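Local coordinates for tail fiber protein (Acinetobacter phage AM24, PDB 5W5P), which probably recognises and degrades the capsular polysaccharide of its Acinetobacter host as a trimeric tailspike of the phage, at residues K503-G511 and A588-K598; A491-M500 and A512-Q522. All blocks are in the same frame, centred on the assembly; numbering follows the deposited sequence.

Contact 1: residues K503-G511 and A588-K598; sequences KTASNVVLG and ASGSLYGATAK
Lys503 pairs antiparallel with Lys598, and Ala597 and Lys598 both face Lys503, which makes a classic beta bulge where strand 598-608 begins beside the end of strand 492-503. Lys503 N donates to Lys598 O at 3.1 Å in a nearly straight bond. Two donors grip Lys503 O. Ala597 N reaches a lone pair of Lys503 O at 2.7 Å, and Lys598 N stands slightly out of the carbonyl plane.

Beyond the bulge, residues 504-507 form a type I turn that reverses the chain at the end of the hairpin. Thr504 OG1 points back into the turn and accepts from Val508 N at 3.2 Å. This leaves its methyl CG2 to reach the other segment, where it lies against the carbonyl oxygens of Tyr593 and Ala595. Next to it, the Ala597 methyl packs on the peptide that joins Thr504 to Ala505.

Residues 591-594 form a second type I turn, and Ser591 OG accepts a hydrogen bond from Tyr593 N, which makes an ST turn. The ring of Tyr593 is held between two side chains. Val508 CG1 sits over one face, 4.1 Å from the ring centroid, in a CH-pi contact. Leu592 CD2 lies over the opposite face. Ile527 of the second subunit also packs on Tyr593. Leu510 CD1 touches both Gly594 O and the Ala588 methyl, 3.9 Å from Ala588 CB. Thr596 OG1, beside Leu510, is hydrogen-bonded to His563.

The Lys598 side chain leaves between its backbone N and carbonyl carbon (chi1 59°) and then runs extended past Thr504 O toward the turn. Its ammonium also forms a salt bridge with Glu459. Lys598 NZ meets Asn507 OD1 at 2.7 Å, from above the amide plane and not on a lone pair.

Contact 2: residues A491-M500 and A512-Q522; sequences ACTADMNIFM and AAVAKVSLVVQ
Cys492 opens the pairing with Val521, its SG against Val521 CG2 at 4.0 Å. Thr493 lays CG2 beside Val520, and its hydroxyl bonds Asn497 of the third subunit. Ala494 pairs with Leu519, where Leu519 N reaches Ala494 O at 2.9 Å. Asp495 and Ser518 are bridged by a water, 2.9 Å from Asp495 OD1 and 2.6 Å from Ser518 OG. Asp495 OD2 is hydrogen-bonded to Tyr608 of the same chain, and OD1 forms a salt bridge with Lys516 of the third subunit. Selenomethionine Met496 turns to the other face, where its SE touches Leu519 CD1 at 3.8 Å.

Segments 491-500 and 512-522 are the two arms of an antiparallel beta hairpin. The face with Thr493, Asp495 and Asn497 meets neighbouring subunits, while Met496 packs on strands 470-477 and 577-582.

Lys516 folds back through bends at chi2 and chi3 (-62° and -63°). Its NZ thereby meets a lone pair of Asn497 OD1 at 2.7 Å, and also forms a salt bridge with Asp495 of the second subunit. Ile498 sends CD1 to Val517 CG2. At Phe499 the ring turns its edge to Ala513 O, 3.4 Å from CD1. Met500, also selenomethionine, bends at chi3, which brings CE 3.7 Å from Ala513 CB.

In the fold
Both contacts belong to the C-terminal part of the chain, well away from the parallel strands earlier in the sequence. Their centres lie about 26 Å apart. Contact 2 joins strands 492-503 and 509-523, which are neighbours in a five-stranded antiparallel sheet. Contact 1 takes the turn end of that same hairpin and sets it against the loop leading into strand 598-608, the other neighbour of strand 492-503. Along the chain the order is 491-500, 503-511, 512-522 and 588-598, so the two contacts interleave. Both touch the second subunit, and contact 2 also meets the third. The hairpin therefore contributes to the trimer interface at its turn end and along its length.

Contact 1: residues K503-G511 and A588-K598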
ATOM      1  N   LYS A 503     -48.208   5.912 -12.996  1.00 51.86           N
ATOM      2  CA  LYS A 503     -48.173   7.328 -12.677  1.00 50.96           C
ATOM      3  C   LYS A 503     -49.088   8.102 -13.613  1.00 52.41           C
ATOM      4  O   LYS A 503     -49.391   7.666 -14.727  1.00 54.57           O
ATOM      5  CB  LYS A 503     -46.748   7.889 -12.764  1.00 50.67           C
ATOM      6  CG  LYS A 503     -45.727   7.140 -11.927  1.00 49.67           C
ATOM      7  CD  LYS A 503     -44.351   7.766 -12.074  1.00 50.02           C
ATOM      8  CE  LYS A 503     -43.310   7.024 -11.264  1.00 46.15           C
ATOM      9  NZ  LYS A 503     -42.005   7.726 -11.329  1.00 45.82           N
ATOM     10  N   THR A 504     -49.527   9.263 -13.136  1.00 52.96           N
ATOM     11  CA  THR A 504     -50.282  10.206 -13.948  1.00 55.16           C
ATOM     12  C   THR A 504     -49.313  10.987 -14.832  1.00 58.59           C
ATOM     13  O   THR A 504     -48.116  10.696 -14.895  1.00 57.45           O
ATOM     14  CB  THR A 504     -51.101  11.137 -13.061  1.00 55.75           C
ATOM     15  OG1 THR A 504     -50.214  11.932 -12.268  1.00 56.19           O
ATOM     16  CG2 THR A 504     -52.017  10.341 -12.145  1.00 55.69           C
ATOM     17  N   ALA A 505     -49.824  12.007 -15.520  1.00 62.61           N
ATOM     18  CA  ALA A 505     -48.953  12.854 -16.327  1.00 62.16           C
ATOM     19  C   ALA A 505     -47.945  13.603 -15.464  1.00 64.47           C
ATOM     20  O   ALA A 505     -46.796  13.790 -15.883  1.00 66.71           O
ATOM     21  CB  ALA A 505     -49.787  13.833 -17.150  1.00 61.89           C
ATOM     22  N   SER A 506     -48.344  14.021 -14.260  1.00 65.44           N
ATOM     23  CA  SER A 506     -47.473  14.737 -13.337  1.00 64.22           C
ATOM     24  C   SER A 506     -46.708  13.806 -12.399  1.00 62.67           C
ATOM     25  O   SER A 506     -46.184  14.265 -11.378  1.00 65.06           O
ATOM     26  CB  SER A 506     -48.281  15.751 -12.523  1.00 64.72           C
ATOM     27  OG  SER A 506     -49.286  15.112 -11.756  1.00 65.64           O
ATOM     28  N   ASN A 507     -46.654  12.511 -12.716  1.00 60.96           N
ATOM     29  CA  ASN A 507     -45.850  11.532 -11.980  1.00 58.10           C
ATOM     30  C   ASN A 507     -46.346  11.340 -10.547  1.00 60.00           C
ATOM     31  O   ASN A 507     -45.566  11.251  -9.600  1.00 62.71           O
ATOM     32  CB  ASN A 507     -44.370  11.907 -12.006  1.00 55.16           C
ATOM     33  CG  ASN A 507     -43.791  11.830 -13.392  1.00 60.92           C
ATOM     34  OD1 ASN A 507     -43.528  10.743 -13.903  1.00 62.72           O
ATOM     35  ND2 ASN A 507     -43.589  12.985 -14.017  1.00 65.05           N
ATOM     36  N   VAL A 508     -47.662  11.261 -10.397  1.00 63.17           N
ATOM     37  CA  VAL A 508     -48.295  10.868  -9.145  1.00 59.16           C
ATOM     38  C   VAL A 508     -48.543   9.367  -9.213  1.00 53.53           C
ATOM     39  O   VAL A 508     -49.209   8.881 -10.136  1.00 50.93           O
ATOM     40  CB  VAL A 508     -49.601  11.645  -8.914  1.00 59.08           C
ATOM     41  CG1 VAL A 508     -50.347  11.099  -7.710  1.00 56.69           C
ATOM     42  CG2 VAL A 508     -49.305  13.127  -8.747  1.00 58.92           C
ATOM     43  N   VAL A 509     -47.997   8.625  -8.253  1.00 52.90           N
ATOM     44  CA  VAL A 509     -48.091   7.168  -8.272  1.00 52.55           C
ATOM     45  C   VAL A 509     -49.477   6.748  -7.795  1.00 57.18           C
ATOM     46  O   VAL A 509     -49.846   6.982  -6.638  1.00 57.58           O
ATOM     47  CB  VAL A 509     -46.992   6.532  -7.411  1.00 50.25           C
ATOM     48  CG1 VAL A 509     -47.196   5.026  -7.317  1.00 47.63           C
ATOM     49  CG2 VAL A 509     -45.619   6.858  -7.985  1.00 48.60           C
ATOM     50  N   LEU A 510     -50.250   6.126  -8.693  1.00 58.86           N
ATOM     51  CA  LEU A 510     -51.574   5.609  -8.374  1.00 58.38           C
ATOM     52  C   LEU A 510     -51.613   4.094  -8.235  1.00 57.01           C
ATOM     53  O   LEU A 510     -52.645   3.552  -7.822  1.00 56.12           O
ATOM     54  CB  LEU A 510     -52.588   6.034  -9.450  1.00 51.42           C
ATOM     55  CG  LEU A 510     -52.895   7.527  -9.556  1.00 52.49           C
ATOM     56  CD1 LEU A 510     -54.059   7.759 -10.498  1.00 53.72           C
ATOM     57  CD2 LEU A 510     -53.186   8.116  -8.184  1.00 55.04           C
ATOM     58  N   GLY A 511     -50.527   3.401  -8.569  1.00 57.00           N
ATOM     59  CA  GLY A 511     -50.479   1.956  -8.445  1.00 53.54           C
ATOM     60  C   GLY A 511     -49.051   1.469  -8.490  1.00 53.51           C
ATOM     61  O   GLY A 511     -48.132   2.202  -8.875  1.00 49.16           O
ATOM     62  N   ALA A 588     -56.260   3.575 -13.583  1.00 66.41           N
ATOM     63  CA  ALA A 588     -56.963   4.285 -12.524  1.00 60.93           C
ATOM     64  C   ALA A 588     -57.460   5.632 -13.037  1.00 62.15           C
ATOM     65  O   ALA A 588     -56.875   6.226 -13.947  1.00 65.41           O
ATOM     66  CB  ALA A 588     -56.045   4.490 -11.319  1.00 54.21           C
ATOM     67  N   SER A 589     -58.545   6.116 -12.445  1.00 61.07           N
ATOM     68  CA  SER A 589     -59.149   7.380 -12.860  1.00 64.64           C
ATOM     69  C   SER A 589     -60.171   7.799 -11.808  1.00 65.45           C
ATOM     70  O   SER A 589     -60.397   7.098 -10.816  1.00 63.81           O
ATOM     71  CB  SER A 589     -59.797   7.259 -14.243  1.00 68.06           C
ATOM     72  OG  SER A 589     -60.666   6.141 -14.309  1.00 67.71           O
ATOM     73  N   GLY A 590     -60.786   8.955 -12.035  1.00 65.98           N
ATOM     74  CA  GLY A 590     -61.874   9.412 -11.190  1.00 68.87           C
ATOM     75  C   GLY A 590     -61.441   9.955  -9.848  1.00 73.53           C
ATOM     76  O   GLY A 590     -62.162   9.792  -8.853  1.00 73.76           O
ATOM     77  N   SER A 591     -60.278  10.599  -9.793  1.00 74.91           N
ATOM     78  CA  SER A 591     -59.757  11.167  -8.561  1.00 72.28           C
ATOM     79  C   SER A 591     -59.238  12.566  -8.853  1.00 72.10           C
ATOM     80  O   SER A 591     -59.284  13.048  -9.988  1.00 67.47           O
ATOM     81  CB  SER A 591     -58.658  10.282  -7.964  1.00 69.41           C
ATOM     82  OG  SER A 591     -57.403  10.565  -8.557  1.00 69.02           O
ATOM     83  N   LEU A 592     -58.734  13.218  -7.804  1.00 82.25           N
ATOM     84  CA  LEU A 592     -58.181  14.562  -7.944  1.00 84.75           C
ATOM     85  C   LEU A 592     -57.001  14.597  -8.911  1.00 82.18           C
ATOM     86  O   LEU A 592     -56.831  15.577  -9.645  1.00 82.46           O
ATOM     87  CB  LEU A 592     -57.760  15.082  -6.568  1.00 89.69           C
ATOM     88  CG  LEU A 592     -57.220  16.506  -6.450  1.00 93.20           C
ATOM     89  CD1 LEU A 592     -57.890  17.215  -5.285  1.00 96.62           C
ATOM     90  CD2 LEU A 592     -55.713  16.502  -6.274  1.00 90.20           C
ATOM     91  N   TYR A 593     -56.188  13.541  -8.938  1.00 76.09           N
ATOM     92  CA  TYR A 593     -54.956  13.537  -9.714  1.00 69.93           C
ATOM     93  C   TYR A 593     -55.151  13.132 -11.168  1.00 68.43           C
ATOM     94  O   TYR A 593     -54.200  13.219 -11.952  1.00 68.76           O
ATOM     95  CB  TYR A 593     -53.933  12.608  -9.054  1.00 64.79           C
ATOM     96  CG  TYR A 593     -53.721  12.915  -7.592  1.00 63.02           C
ATOM     97  CD1 TYR A 593     -52.963  14.011  -7.198  1.00 61.86           C
ATOM     98  CD2 TYR A 593     -54.290  12.123  -6.605  1.00 64.46           C
ATOM     99  CE1 TYR A 593     -52.771  14.305  -5.864  1.00 61.39           C
ATOM    100  CE2 TYR A 593     -54.102  12.411  -5.264  1.00 65.52           C
ATOM    101  CZ  TYR A 593     -53.339  13.502  -4.902  1.00 62.94           C
ATOM    102  OH  TYR A 593     -53.144  13.791  -3.572  1.00 61.08           O
ATOM    103  N   GLY A 594     -56.345  12.706 -11.553  1.00 69.47           N
ATOM    104  CA  GLY A 594     -56.583  12.297 -12.920  1.00 65.75           C
ATOM    105  C   GLY A 594     -56.313  10.821 -13.133  1.00 64.93           C
ATOM    106  O   GLY A 594     -56.298  10.007 -12.204  1.00 65.36           O
ATOM    107  N   ALA A 595     -56.088  10.477 -14.395  1.00 64.72           N
ATOM    108  CA  ALA A 595     -55.920   9.093 -14.807  1.00 61.49           C
ATOM    109  C   ALA A 595     -54.446   8.721 -14.902  1.00 60.57           C
ATOM    110  O   ALA A 595     -53.566   9.579 -15.013  1.00 61.36           O
ATOM    111  CB  ALA A 595     -56.611   8.841 -16.150  1.00 59.70           C
ATOM    112  N   THR A 596     -54.187   7.417 -14.851  1.00 61.14           N
ATOM    113  CA  THR A 596     -52.836   6.900 -15.034  1.00 53.53           C
ATOM    114  C   THR A 596     -52.405   7.107 -16.481  1.00 60.22           C
ATOM    115  O   THR A 596     -53.079   6.645 -17.408  1.00 59.20           O
ATOM    116  CB  THR A 596     -52.784   5.419 -14.669  1.00 55.36           C
ATOM    117  OG1 THR A 596     -53.166   5.248 -13.300  1.00 55.67           O
ATOM    118  CG2 THR A 596     -51.386   4.863 -14.880  1.00 51.32           C
ATOM    119  N   ALA A 597     -51.285   7.803 -16.677  1.00 59.55           N
ATOM    120  CA  ALA A 597     -50.816   8.136 -18.014  1.00 58.35           C
ATOM    121  C   ALA A 597     -49.663   7.264 -18.487  1.00 54.68           C
ATOM    122  O   ALA A 597     -49.361   7.267 -19.684  1.00 53.21           O
ATOM    123  CB  ALA A 597     -50.390   9.608 -18.079  1.00 54.62           C
ATOM    124  N   LYS A 598     -49.018   6.517 -17.596  1.00 53.93           N
ATOM    125  CA  LYS A 598     -47.839   5.764 -17.996  1.00 56.24           C
ATOM    126  C   LYS A 598     -47.540   4.687 -16.971  1.00 56.00           C
ATOM    127  O   LYS A 598     -47.980   4.751 -15.819  1.00 55.56           O
ATOM    128  CB  LYS A 598     -46.616   6.673 -18.156  1.00 54.33           C
ATOM    129  CG  LYS A 598     -46.259   7.431 -16.891  1.00 57.84           C
ATOM    130  CD  LYS A 598     -45.255   8.532 -17.181  1.00 61.09           C
ATOM    131  CE  LYS A 598     -45.360   9.656 -16.178  1.00 59.94           C
ATOM    132  NZ  LYS A 598     -44.420  10.763 -16.487  1.00 58.80           N
TER

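Contact 2: residues A491-M500 and A512-Q522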
ATOM      1  N   ALA A 491     -25.394 -17.301 -26.034  1.00 44.89           N
ATOM      2  CA  ALA A 491     -26.535 -17.787 -25.267  1.00 44.88           C
ATOM      3  C   ALA A 491     -26.384 -17.477 -23.780  1.00 43.65           C
ATOM      4  O   ALA A 491     -25.276 -17.414 -23.240  1.00 41.84           O
ATOM      5  CB  ALA A 491     -26.709 -19.294 -25.467  1.00 42.17           C
ATOM      6  N   CYS A 492     -27.522 -17.288 -23.119  1.00 41.45           N
ATOM      7  CA  CYS A 492     -27.562 -17.039 -21.684  1.00 40.89           C
ATOM      8  C   CYS A 492     -29.001 -17.185 -21.213  1.00 44.82           C
ATOM      9  O   CYS A 492     -29.935 -17.284 -22.013  1.00 51.28           O
ATOM     10  CB  CYS A 492     -27.009 -15.655 -21.333  1.00 42.78           C
ATOM     11  SG  CYS A 492     -27.908 -14.280 -22.093  1.00 47.91           S
ATOM     12  N   THR A 493     -29.163 -17.218 -19.894  1.00 42.74           N
ATOM     13  CA  THR A 493     -30.465 -17.158 -19.252  1.00 40.81           C
ATOM     14  C   THR A 493     -30.438 -16.047 -18.213  1.00 42.00           C
ATOM     15  O   THR A 493     -29.369 -15.553 -17.837  1.00 42.89           O
ATOM     16  CB  THR A 493     -30.848 -18.495 -18.604  1.00 41.52           C
ATOM     17  OG1 THR A 493     -29.827 -18.906 -17.687  1.00 38.61           O
ATOM     18  CG2 THR A 493     -31.021 -19.558 -19.675  1.00 41.09           C
ATOM     19  N   ALA A 494     -31.623 -15.648 -17.755  1.00 38.55           N
ATOM     20  CA  ALA A 494     -31.724 -14.474 -16.902  1.00 38.11           C
ATOM     21  C   ALA A 494     -33.086 -14.433 -16.226  1.00 46.78           C
ATOM     22  O   ALA A 494     -34.065 -15.007 -16.712  1.00 47.31           O
ATOM     23  CB  ALA A 494     -31.494 -13.184 -17.698  1.00 38.28           C
ATOM     24  N   ASP A 495     -33.125 -13.738 -15.091  1.00 45.77           N
ATOM     25  CA  ASP A 495     -34.348 -13.378 -14.392  1.00 45.23           C
ATOM     26  C   ASP A 495     -34.611 -11.886 -14.559  1.00 46.62           C
ATOM     27  O   ASP A 495     -33.695 -11.095 -14.794  1.00 48.31           O
ATOM     28  CB  ASP A 495     -34.260 -13.718 -12.898  1.00 43.19           C
ATOM     29  CG  ASP A 495     -34.148 -15.207 -12.639  1.00 46.51           C
ATOM     30  OD1 ASP A 495     -34.453 -16.008 -13.549  1.00 47.49           O
ATOM     31  OD2 ASP A 495     -33.749 -15.577 -11.514  1.00 48.63           O
HETATM   32  N   MSE A 496     -35.877 -11.506 -14.426  1.00 47.50           N
HETATM   33  CA  MSE A 496     -36.274 -10.106 -14.517  1.00 47.04           C
HETATM   34  C   MSE A 496     -37.178  -9.703 -13.355  1.00 51.88           C
HETATM   35  O   MSE A 496     -38.197 -10.345 -13.097  1.00 54.48           O
HETATM   36  CB  MSE A 496     -36.997  -9.833 -15.834  1.00 49.66           C
HETATM   37  CG  MSE A 496     -36.100  -9.692 -17.046  1.00 55.12           C
HETATM   38 SE   MSE A 496     -37.139  -9.285 -18.655  1.00 64.72          SE
HETATM   39  CE  MSE A 496     -37.261  -7.344 -18.474  1.00 64.83           C
ATOM     40  N   ASN A 497     -36.797  -8.641 -12.654  1.00 51.97           N
ATOM     41  CA  ASN A 497     -37.632  -8.013 -11.631  1.00 47.57           C
ATOM     42  C   ASN A 497     -38.093  -6.675 -12.198  1.00 48.47           C
ATOM     43  O   ASN A 497     -37.316  -5.717 -12.258  1.00 49.65           O
ATOM     44  CB  ASN A 497     -36.863  -7.837 -10.325  1.00 42.66           C
ATOM     45  CG  ASN A 497     -37.752  -7.384  -9.180  1.00 44.46           C
ATOM     46  OD1 ASN A 497     -38.308  -8.205  -8.448  1.00 42.81           O
ATOM     47  ND2 ASN A 497     -37.897  -6.070  -9.024  1.00 38.37           N
ATOM     48  N   ILE A 498     -39.353  -6.609 -12.617  1.00 43.82           N
ATOM     49  CA  ILE A 498     -39.899  -5.424 -13.277  1.00 44.58           C
ATOM     50  C   ILE A 498     -40.797  -4.719 -12.266  1.00 46.33           C
ATOM     51  O   ILE A 498     -41.978  -5.030 -12.127  1.00 46.28           O
ATOM     52  CB  ILE A 498     -40.649  -5.779 -14.561  1.00 44.86           C
ATOM     53  CG1 ILE A 498     -39.796  -6.697 -15.441  1.00 42.45           C
ATOM     54  CG2 ILE A 498     -41.051  -4.516 -15.313  1.00 41.81           C
ATOM     55  CD1 ILE A 498     -40.552  -7.289 -16.603  1.00 41.55           C
ATOM     56  N   PHE A 499     -40.227  -3.748 -11.555  1.00 47.74           N
ATOM     57  CA  PHE A 499     -40.991  -2.916 -10.629  1.00 48.15           C
ATOM     58  C   PHE A 499     -41.728  -1.852 -11.436  1.00 50.07           C
ATOM     59  O   PHE A 499     -41.105  -0.947 -12.001  1.00 50.77           O
ATOM     60  CB  PHE A 499     -40.073  -2.287  -9.584  1.00 46.97           C
ATOM     61  CG  PHE A 499     -40.776  -1.345  -8.634  1.00 48.09           C
ATOM     62  CD1 PHE A 499     -42.102  -1.542  -8.283  1.00 49.48           C
ATOM     63  CD2 PHE A 499     -40.104  -0.265  -8.090  1.00 49.38           C
ATOM     64  CE1 PHE A 499     -42.742  -0.678  -7.412  1.00 49.47           C
ATOM     65  CE2 PHE A 499     -40.742   0.601  -7.218  1.00 49.74           C
ATOM     66  CZ  PHE A 499     -42.061   0.392  -6.879  1.00 47.55           C
HETATM   67  N   MSE A 500     -43.052  -1.956 -11.490  1.00 49.18           N
HETATM   68  CA  MSE A 500     -43.850  -1.012 -12.256  1.00 50.36           C
HETATM   69  C   MSE A 500     -44.568  -0.029 -11.345  1.00 53.07           C
HETATM   70  O   MSE A 500     -45.292  -0.425 -10.428  1.00 54.38           O
HETATM   71  CB  MSE A 500     -44.873  -1.745 -13.125  1.00 54.45           C
HETATM   72  CG  MSE A 500     -44.288  -2.782 -14.068  1.00 59.96           C
HETATM   73 SE   MSE A 500     -45.591  -4.163 -14.551  1.00 60.78          SE
HETATM   74  CE  MSE A 500     -45.493  -5.230 -12.921  1.00 61.29           C
ATOM     75  N   ALA A 512     -48.870   0.215  -8.087  1.00 45.97           N
ATOM     76  CA  ALA A 512     -47.540  -0.373  -8.054  1.00 53.30           C
ATOM     77  C   ALA A 512     -47.664  -1.886  -8.122  1.00 48.05           C
ATOM     78  O   ALA A 512     -48.550  -2.471  -7.501  1.00 47.52           O
ATOM     79  CB  ALA A 512     -46.767   0.048  -6.795  1.00 44.37           C
ATOM     80  N   ALA A 513     -46.761  -2.503  -8.876  1.00 46.91           N
ATOM     81  CA  ALA A 513     -46.744  -3.947  -9.043  1.00 47.32           C
ATOM     82  C   ALA A 513     -45.325  -4.379  -9.373  1.00 49.05           C
ATOM     83  O   ALA A 513     -44.441  -3.552  -9.620  1.00 48.54           O
ATOM     84  CB  ALA A 513     -47.716  -4.391 -10.141  1.00 47.37           C
ATOM     85  N   VAL A 514     -45.110  -5.691  -9.379  1.00 48.35           N
ATOM     86  CA  VAL A 514     -43.814  -6.249  -9.752  1.00 46.46           C
ATOM     87  C   VAL A 514     -44.053  -7.585 -10.444  1.00 47.56           C
ATOM     88  O   VAL A 514     -44.880  -8.388  -9.999  1.00 50.59           O
ATOM     89  CB  VAL A 514     -42.878  -6.393  -8.532  1.00 43.57           C
ATOM     90  CG1 VAL A 514     -43.592  -7.074  -7.380  1.00 44.52           C
ATOM     91  CG2 VAL A 514     -41.596  -7.137  -8.902  1.00 40.00           C
ATOM     92  N   ALA A 515     -43.354  -7.800 -11.554  1.00 46.10           N
ATOM     93  CA  ALA A 515     -43.413  -9.042 -12.308  1.00 45.55           C
ATOM     94  C   ALA A 515     -42.083  -9.774 -12.206  1.00 46.54           C
ATOM     95  O   ALA A 515     -41.015  -9.153 -12.241  1.00 49.26           O
ATOM     96  CB  ALA A 515     -43.748  -8.781 -13.780  1.00 42.81           C
ATOM     97  N   LYS A 516     -42.151 -11.093 -12.078  1.00 47.03           N
ATOM     98  CA  LYS A 516     -40.977 -11.954 -12.106  1.00 45.02           C
ATOM     99  C   LYS A 516     -40.994 -12.746 -13.408  1.00 48.89           C
ATOM    100  O   LYS A 516     -41.922 -13.527 -13.649  1.00 54.46           O
ATOM    101  CB  LYS A 516     -40.960 -12.890 -10.897  1.00 46.87           C
ATOM    102  CG  LYS A 516     -41.238 -12.197  -9.569  1.00 45.29           C
ATOM    103  CD  LYS A 516     -40.179 -11.159  -9.249  1.00 42.16           C
ATOM    104  CE  LYS A 516     -38.812 -11.811  -9.081  1.00 42.05           C
ATOM    105  NZ  LYS A 516     -37.751 -10.855  -8.636  1.00 39.10           N
ATOM    106  N   VAL A 517     -39.978 -12.538 -14.244  1.00 47.96           N
ATOM    107  CA  VAL A 517     -39.891 -13.159 -15.560  1.00 46.89           C
ATOM    108  C   VAL A 517     -38.610 -13.977 -15.639  1.00 45.42           C
ATOM    109  O   VAL A 517     -37.587 -13.599 -15.058  1.00 47.37           O
ATOM    110  CB  VAL A 517     -39.937 -12.102 -16.686  1.00 46.62           C
ATOM    111  CG1 VAL A 517     -39.853 -12.761 -18.051  1.00 43.96           C
ATOM    112  CG2 VAL A 517     -41.210 -11.276 -16.579  1.00 48.83           C
ATOM    113  N   SER A 518     -38.673 -15.100 -16.352  1.00 44.66           N
ATOM    114  CA  SER A 518     -37.511 -15.927 -16.647  1.00 48.33           C
ATOM    115  C   SER A 518     -37.314 -15.988 -18.158  1.00 52.97           C
ATOM    116  O   SER A 518     -38.287 -16.073 -18.914  1.00 58.35           O
ATOM    117  CB  SER A 518     -37.682 -17.338 -16.068  1.00 54.01           C
ATOM    118  OG  SER A 518     -36.438 -18.002 -15.942  1.00 59.63           O
ATOM    119  N   LEU A 519     -36.054 -15.934 -18.597  1.00 51.46           N
ATOM    120  CA  LEU A 519     -35.711 -15.862 -20.012  1.00 47.53           C
ATOM    121  C   LEU A 519     -34.680 -16.917 -20.382  1.00 50.66           C
ATOM    122  O   LEU A 519     -33.853 -17.319 -19.560  1.00 57.50           O
ATOM    123  CB  LEU A 519     -35.128 -14.494 -20.397  1.00 45.14           C
ATOM    124  CG  LEU A 519     -35.841 -13.232 -19.943  1.00 47.38           C
ATOM    125  CD1 LEU A 519     -35.012 -12.017 -20.302  1.00 47.24           C
ATOM    126  CD2 LEU A 519     -37.189 -13.166 -20.603  1.00 52.63           C
ATOM    127  N   VAL A 520     -34.714 -17.327 -21.646  1.00 48.37           N
ATOM    128  CA  VAL A 520     -33.639 -18.100 -22.257  1.00 47.48           C
ATOM    129  C   VAL A 520     -33.321 -17.460 -23.604  1.00 48.42           C
ATOM    130  O   VAL A 520     -34.233 -17.113 -24.361  1.00 48.07           O
ATOM    131  CB  VAL A 520     -34.016 -19.588 -22.417  1.00 46.22           C
ATOM    132  CG1 VAL A 520     -35.387 -19.734 -23.072  1.00 42.93           C
ATOM    133  CG2 VAL A 520     -32.945 -20.341 -23.197  1.00 45.70           C
ATOM    134  N   VAL A 521     -32.032 -17.270 -23.888  1.00 48.35           N
ATOM    135  CA  VAL A 521     -31.569 -16.653 -25.128  1.00 48.46           C
ATOM    136  C   VAL A 521     -30.692 -17.659 -25.863  1.00 50.24           C
ATOM    137  O   VAL A 521     -29.734 -18.184 -25.285  1.00 49.79           O
ATOM    138  CB  VAL A 521     -30.793 -15.346 -24.856  1.00 45.21           C
ATOM    139  CG1 VAL A 521     -30.634 -14.536 -26.137  1.00 42.72           C
ATOM    140  CG2 VAL A 521     -31.489 -14.522 -23.781  1.00 41.45           C
ATOM    141  N   GLN A 522     -31.010 -17.920 -27.131  1.00 43.85           N
ATOM    142  CA  GLN A 522     -30.248 -18.890 -27.910  1.00 47.04           C
ATOM    143  C   GLN A 522     -30.424 -18.618 -29.399  1.00 48.50           C
ATOM    144  O   GLN A 522     -31.540 -18.369 -29.866  1.00 46.45           O
ATOM    145  CB  GLN A 522     -30.676 -20.328 -27.586  1.00 45.59           C
ATOM    146  CG  GLN A 522     -30.049 -21.408 -28.480  1.00 45.30           C
ATOM    147  CD  GLN A 522     -28.593 -21.714 -28.124  1.00 58.56           C
ATOM    148  OE1 GLN A 522     -28.257 -21.949 -26.958  1.00 44.06           O
ATOM    149  NE2 GLN A 522     -27.725 -21.718 -29.133  1.00 45.44           N
TER
HETATM  150  O   HOH W   1     -33.849 -17.951 -15.591  1.00 52.44           O